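Local structure of hyaluronidase (Thermobaculum terrenum, 5DIY) at residues 27-41 against 67-81. The protein probably acts as a hexosaminidase of glycoside hydrolase family 84, removing O-linked N-acetylglucosamine. Residues are numbered along the deposited sequence; the frame is centred on the assembly and turned at random.
Sequences FEFMQANNLNAYIYA and LIEKAGSCGINFTFA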
# COMPACT_ATOMS: atom_id res chain seq x y z
N PHE C 27 17.45 6.45 3.50
CA PHE C 27 18.24 6.15 4.70
C PHE C 27 18.39 7.37 5.61
O PHE C 27 18.40 7.23 6.83
CB PHE C 27 19.62 5.56 4.36
CG PHE C 27 19.59 4.22 3.66
CD1 PHE C 27 18.46 3.39 3.67
CD2 PHE C 27 20.72 3.76 3.00
CE1 PHE C 27 18.46 2.17 3.02
CE2 PHE C 27 20.73 2.53 2.35
CZ PHE C 27 19.60 1.73 2.36
N GLU C 28 18.51 8.56 5.01
CA GLU C 28 18.54 9.81 5.78
C GLU C 28 17.19 10.09 6.45
O GLU C 28 17.15 10.44 7.62
CB GLU C 28 18.95 10.99 4.90
CG GLU C 28 20.41 10.91 4.45
CD GLU C 28 20.79 11.94 3.39
OE1 GLU C 28 19.89 12.56 2.76
OE2 GLU C 28 22.00 12.11 3.16
N PHE C 29 16.09 9.92 5.70
CA PHE C 29 14.74 9.99 6.28
C PHE C 29 14.55 8.98 7.42
O PHE C 29 13.98 9.32 8.47
CB PHE C 29 13.68 9.78 5.19
CG PHE C 29 12.27 9.63 5.72
CD1 PHE C 29 11.49 10.75 5.97
CD2 PHE C 29 11.74 8.37 5.98
CE1 PHE C 29 10.20 10.62 6.47
CE2 PHE C 29 10.45 8.23 6.48
CZ PHE C 29 9.68 9.36 6.72
N MET C 30 15.02 7.76 7.22
CA MET C 30 14.96 6.72 8.26
C MET C 30 15.68 7.14 9.55
O MET C 30 15.12 7.00 10.64
CB MET C 30 15.52 5.39 7.74
CG MET C 30 14.59 4.66 6.80
SD MET C 30 15.35 3.25 5.98
CE MET C 30 15.29 2.03 7.29
N GLN C 31 16.89 7.67 9.42
CA GLN C 31 17.64 8.13 10.60
C GLN C 31 16.94 9.29 11.31
O GLN C 31 16.90 9.31 12.54
CB GLN C 31 19.08 8.53 10.26
CG GLN C 31 19.89 8.92 11.50
CD GLN C 31 21.36 9.18 11.22
OE1 GLN C 31 21.73 9.66 10.14
NE2 GLN C 31 22.21 8.87 12.20
N ALA C 32 16.40 10.24 10.54
CA ALA C 32 15.63 11.37 11.12
C ALA C 32 14.45 10.92 11.99
O ALA C 32 14.12 11.60 12.97
CB ALA C 32 15.14 12.31 10.02
N ASN C 33 13.84 9.79 11.62
CA ASN C 33 12.67 9.25 12.30
C ASN C 33 12.94 7.98 13.13
O ASN C 33 12.01 7.31 13.56
CB ASN C 33 11.58 9.00 11.25
CG ASN C 33 11.13 10.29 10.58
OD1 ASN C 33 11.45 10.56 9.41
ND2 ASN C 33 10.40 11.11 11.33
N ASN C 34 14.21 7.67 13.38
CA ASN C 34 14.63 6.54 14.22
C ASN C 34 14.13 5.18 13.70
O ASN C 34 13.72 4.31 14.48
CB ASN C 34 14.22 6.79 15.69
CG ASN C 34 14.98 5.90 16.67
OD1 ASN C 34 16.13 5.53 16.44
ND2 ASN C 34 14.34 5.56 17.77
N LEU C 35 14.16 5.01 12.38
CA LEU C 35 13.98 3.70 11.76
C LEU C 35 15.38 3.13 11.58
O LEU C 35 16.24 3.79 11.01
CB LEU C 35 13.26 3.82 10.41
CG LEU C 35 11.83 4.35 10.47
CD1 LEU C 35 11.29 4.63 9.07
CD2 LEU C 35 10.92 3.37 11.19
N ASN C 36 15.61 1.91 12.07
CA ASN C 36 16.97 1.36 12.19
C ASN C 36 17.25 0.08 11.39
O ASN C 36 18.24 -0.61 11.66
CB ASN C 36 17.27 1.11 13.67
CG ASN C 36 16.49 -0.06 14.24
OD1 ASN C 36 15.54 -0.55 13.63
ND2 ASN C 36 16.89 -0.52 15.42
N ALA C 37 16.40 -0.23 10.41
CA ALA C 37 16.52 -1.50 9.69
C ALA C 37 15.97 -1.41 8.28
O ALA C 37 14.87 -0.91 8.07
CB ALA C 37 15.80 -2.59 10.47
N TYR C 38 16.74 -1.90 7.31
CA TYR C 38 16.33 -1.93 5.91
C TYR C 38 16.57 -3.31 5.34
O TYR C 38 17.65 -3.87 5.52
CB TYR C 38 17.13 -0.90 5.11
CG TYR C 38 16.97 -1.03 3.61
CD1 TYR C 38 15.84 -0.52 2.96
CD2 TYR C 38 17.96 -1.63 2.83
CE1 TYR C 38 15.69 -0.62 1.59
CE2 TYR C 38 17.82 -1.74 1.45
CZ TYR C 38 16.69 -1.23 0.84
OH TYR C 38 16.55 -1.34 -0.52
N ILE C 39 15.57 -3.84 4.63
CA ILE C 39 15.72 -5.09 3.89
C ILE C 39 15.66 -4.82 2.38
O ILE C 39 14.68 -4.24 1.88
CB ILE C 39 14.65 -6.14 4.27
CG1 ILE C 39 14.86 -6.61 5.71
CG2 ILE C 39 14.73 -7.35 3.33
CD1 ILE C 39 13.65 -7.27 6.33
N TYR C 40 16.70 -5.25 1.68
CA TYR C 40 16.73 -5.22 0.22
C TYR C 40 16.03 -6.46 -0.32
O TYR C 40 16.54 -7.57 -0.16
CB TYR C 40 18.17 -5.16 -0.29
CG TYR C 40 18.24 -5.10 -1.79
CD1 TYR C 40 18.18 -3.88 -2.45
CD2 TYR C 40 18.34 -6.26 -2.55
CE1 TYR C 40 18.24 -3.82 -3.83
CE2 TYR C 40 18.39 -6.21 -3.93
CZ TYR C 40 18.34 -4.97 -4.57
OH TYR C 40 18.39 -4.90 -5.94
N ALA C 41 14.87 -6.27 -0.95
CA ALA C 41 14.12 -7.38 -1.55
C ALA C 41 13.15 -7.01 -2.69
O ALA C 41 12.03 -7.52 -2.73
CB ALA C 41 13.36 -8.12 -0.45
N LEU C 67 25.33 1.61 -0.67
CA LEU C 67 24.14 1.46 0.18
C LEU C 67 24.48 0.98 1.60
O LEU C 67 24.03 1.56 2.58
CB LEU C 67 23.14 0.48 -0.44
CG LEU C 67 22.41 0.87 -1.73
CD1 LEU C 67 21.54 -0.30 -2.17
CD2 LEU C 67 21.58 2.13 -1.54
N ILE C 68 25.28 -0.09 1.68
CA ILE C 68 25.65 -0.70 2.95
C ILE C 68 26.40 0.30 3.83
O ILE C 68 26.13 0.39 5.03
CB ILE C 68 26.46 -2.02 2.75
CG1 ILE C 68 25.55 -3.11 2.18
CG2 ILE C 68 27.06 -2.52 4.06
CD1 ILE C 68 26.28 -4.19 1.40
N GLU C 69 27.31 1.07 3.24
CA GLU C 69 28.05 2.10 3.98
C GLU C 69 27.15 3.26 4.43
O GLU C 69 27.30 3.75 5.54
CB GLU C 69 29.25 2.61 3.17
CG GLU C 69 30.38 1.57 3.09
CD GLU C 69 31.54 1.98 2.20
OE1 GLU C 69 31.51 3.09 1.61
OE2 GLU C 69 32.50 1.19 2.09
N LYS C 70 26.22 3.67 3.57
CA LYS C 70 25.26 4.73 3.93
C LYS C 70 24.36 4.27 5.08
O LYS C 70 24.16 5.01 6.04
CB LYS C 70 24.42 5.15 2.72
CG LYS C 70 23.50 6.35 2.96
CD LYS C 70 24.28 7.63 3.22
CE LYS C 70 23.36 8.83 3.34
NZ LYS C 70 24.13 10.09 3.49
N ALA C 71 23.83 3.05 4.96
CA ALA C 71 23.02 2.44 6.02
C ALA C 71 23.74 2.46 7.37
O ALA C 71 23.16 2.86 8.38
CB ALA C 71 22.66 1.01 5.64
N GLY C 72 25.00 2.02 7.37
CA GLY C 72 25.80 2.01 8.59
C GLY C 72 25.99 3.40 9.17
O GLY C 72 25.83 3.59 10.37
N SER C 73 26.32 4.36 8.31
CA SER C 73 26.47 5.76 8.73
C SER C 73 25.17 6.38 9.25
O SER C 73 25.21 7.34 10.01
CB SER C 73 27.04 6.62 7.59
OG SER C 73 26.10 6.80 6.55
N CYS C 74 24.02 5.83 8.84
CA CYS C 74 22.70 6.28 9.29
C CYS C 74 22.08 5.44 10.42
O CYS C 74 20.92 5.63 10.77
CB CYS C 74 21.74 6.34 8.10
SG CYS C 74 22.18 7.62 6.90
N GLY C 75 22.86 4.53 11.01
CA GLY C 75 22.38 3.68 12.11
C GLY C 75 21.38 2.63 11.67
O GLY C 75 20.56 2.18 12.47
N ILE C 76 21.46 2.23 10.40
CA ILE C 76 20.53 1.28 9.79
C ILE C 76 21.24 -0.06 9.62
O ILE C 76 22.33 -0.11 9.05
CB ILE C 76 20.09 1.74 8.37
CG1 ILE C 76 19.71 3.23 8.33
CG2 ILE C 76 18.95 0.87 7.86
CD1 ILE C 76 18.60 3.63 9.26
N ASN C 77 20.62 -1.14 10.09
CA ASN C 77 21.09 -2.49 9.78
C ASN C 77 20.59 -2.86 8.38
O ASN C 77 19.38 -2.88 8.14
CB ASN C 77 20.57 -3.50 10.82
CG ASN C 77 21.20 -4.89 10.67
OD1 ASN C 77 22.34 -5.04 10.22
ND2 ASN C 77 20.45 -5.91 11.06
N PHE C 78 21.53 -3.11 7.46
CA PHE C 78 21.20 -3.51 6.10
C PHE C 78 21.08 -5.03 6.03
O PHE C 78 22.02 -5.74 6.39
CB PHE C 78 22.29 -3.04 5.13
CG PHE C 78 21.99 -3.29 3.67
CD1 PHE C 78 22.14 -4.56 3.11
CD2 PHE C 78 21.62 -2.23 2.83
CE1 PHE C 78 21.90 -4.77 1.77
CE2 PHE C 78 21.37 -2.45 1.49
CZ PHE C 78 21.51 -3.72 0.95
N THR C 79 19.93 -5.52 5.56
CA THR C 79 19.70 -6.94 5.32
C THR C 79 19.56 -7.17 3.82
O THR C 79 18.76 -6.52 3.16
CB THR C 79 18.43 -7.42 6.04
OG1 THR C 79 18.61 -7.30 7.46
CG2 THR C 79 18.11 -8.89 5.71
N PHE C 80 20.35 -8.11 3.30
CA PHE C 80 20.22 -8.56 1.93
C PHE C 80 19.29 -9.76 1.94
O PHE C 80 19.56 -10.73 2.65
CB PHE C 80 21.58 -8.97 1.33
CG PHE C 80 21.46 -9.58 -0.04
CD1 PHE C 80 21.29 -8.77 -1.15
CD2 PHE C 80 21.49 -10.96 -0.21
CE1 PHE C 80 21.16 -9.33 -2.42
CE2 PHE C 80 21.36 -11.52 -1.47
CZ PHE C 80 21.20 -10.71 -2.57
N ALA C 81 18.22 -9.70 1.15
CA ALA C 81 17.32 -10.85 1.01
C ALA C 81 17.44 -11.51 -0.36
O ALA C 81 17.78 -10.87 -1.35
CB ALA C 81 15.88 -10.45 1.28
O HOH W 1 18.50 5.14 12.24
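The ring of F27 is wedged between helix 67-73 and the sheet: A71 CB covers one face, K70 CG meets the edge 3.8 Å from F27 CD2, and F27 CE2 lies 3.4 Å from L67 O. With CG anti to the carbonyl carbon (chi1 -64°), the ring is aimed at that helix. I76, just before strand 77-81, sends CG2 against Y38 CB (3.7 Å) and CD1 toward M30 CB. Y38 and F78 run side by side, Y38 CE2 3.6 Å from F78 CE2, their ring planes inclined at 51°. Five backbone hydrogen bonds join 36-40 to 77-81 in parallel pairing, from N77 N to N36 O through to A81 N to Y40 O.

In contrast to this buried core, exposed E28 and partly exposed K70 meet at the looser outer side in a salt bridge, K70 NZ donating a hydrogen bond to E28 OE2 at 3.0 Å on the anti side of the carboxylate. A methionine in place of K70 would probably leave the E28 carboxylate without its charged mate. Separately, at the turns that follow the two helices, a water lies 2.9 Å from both L35 O and C74 O.

Strand 37-40, helix 58-73 and strand 77-82 form a beta-alpha-beta unit of the eight-stranded TIM barrel, whose strand 37-40 leads to A41, beside the sugar-binding residues G12 and K43.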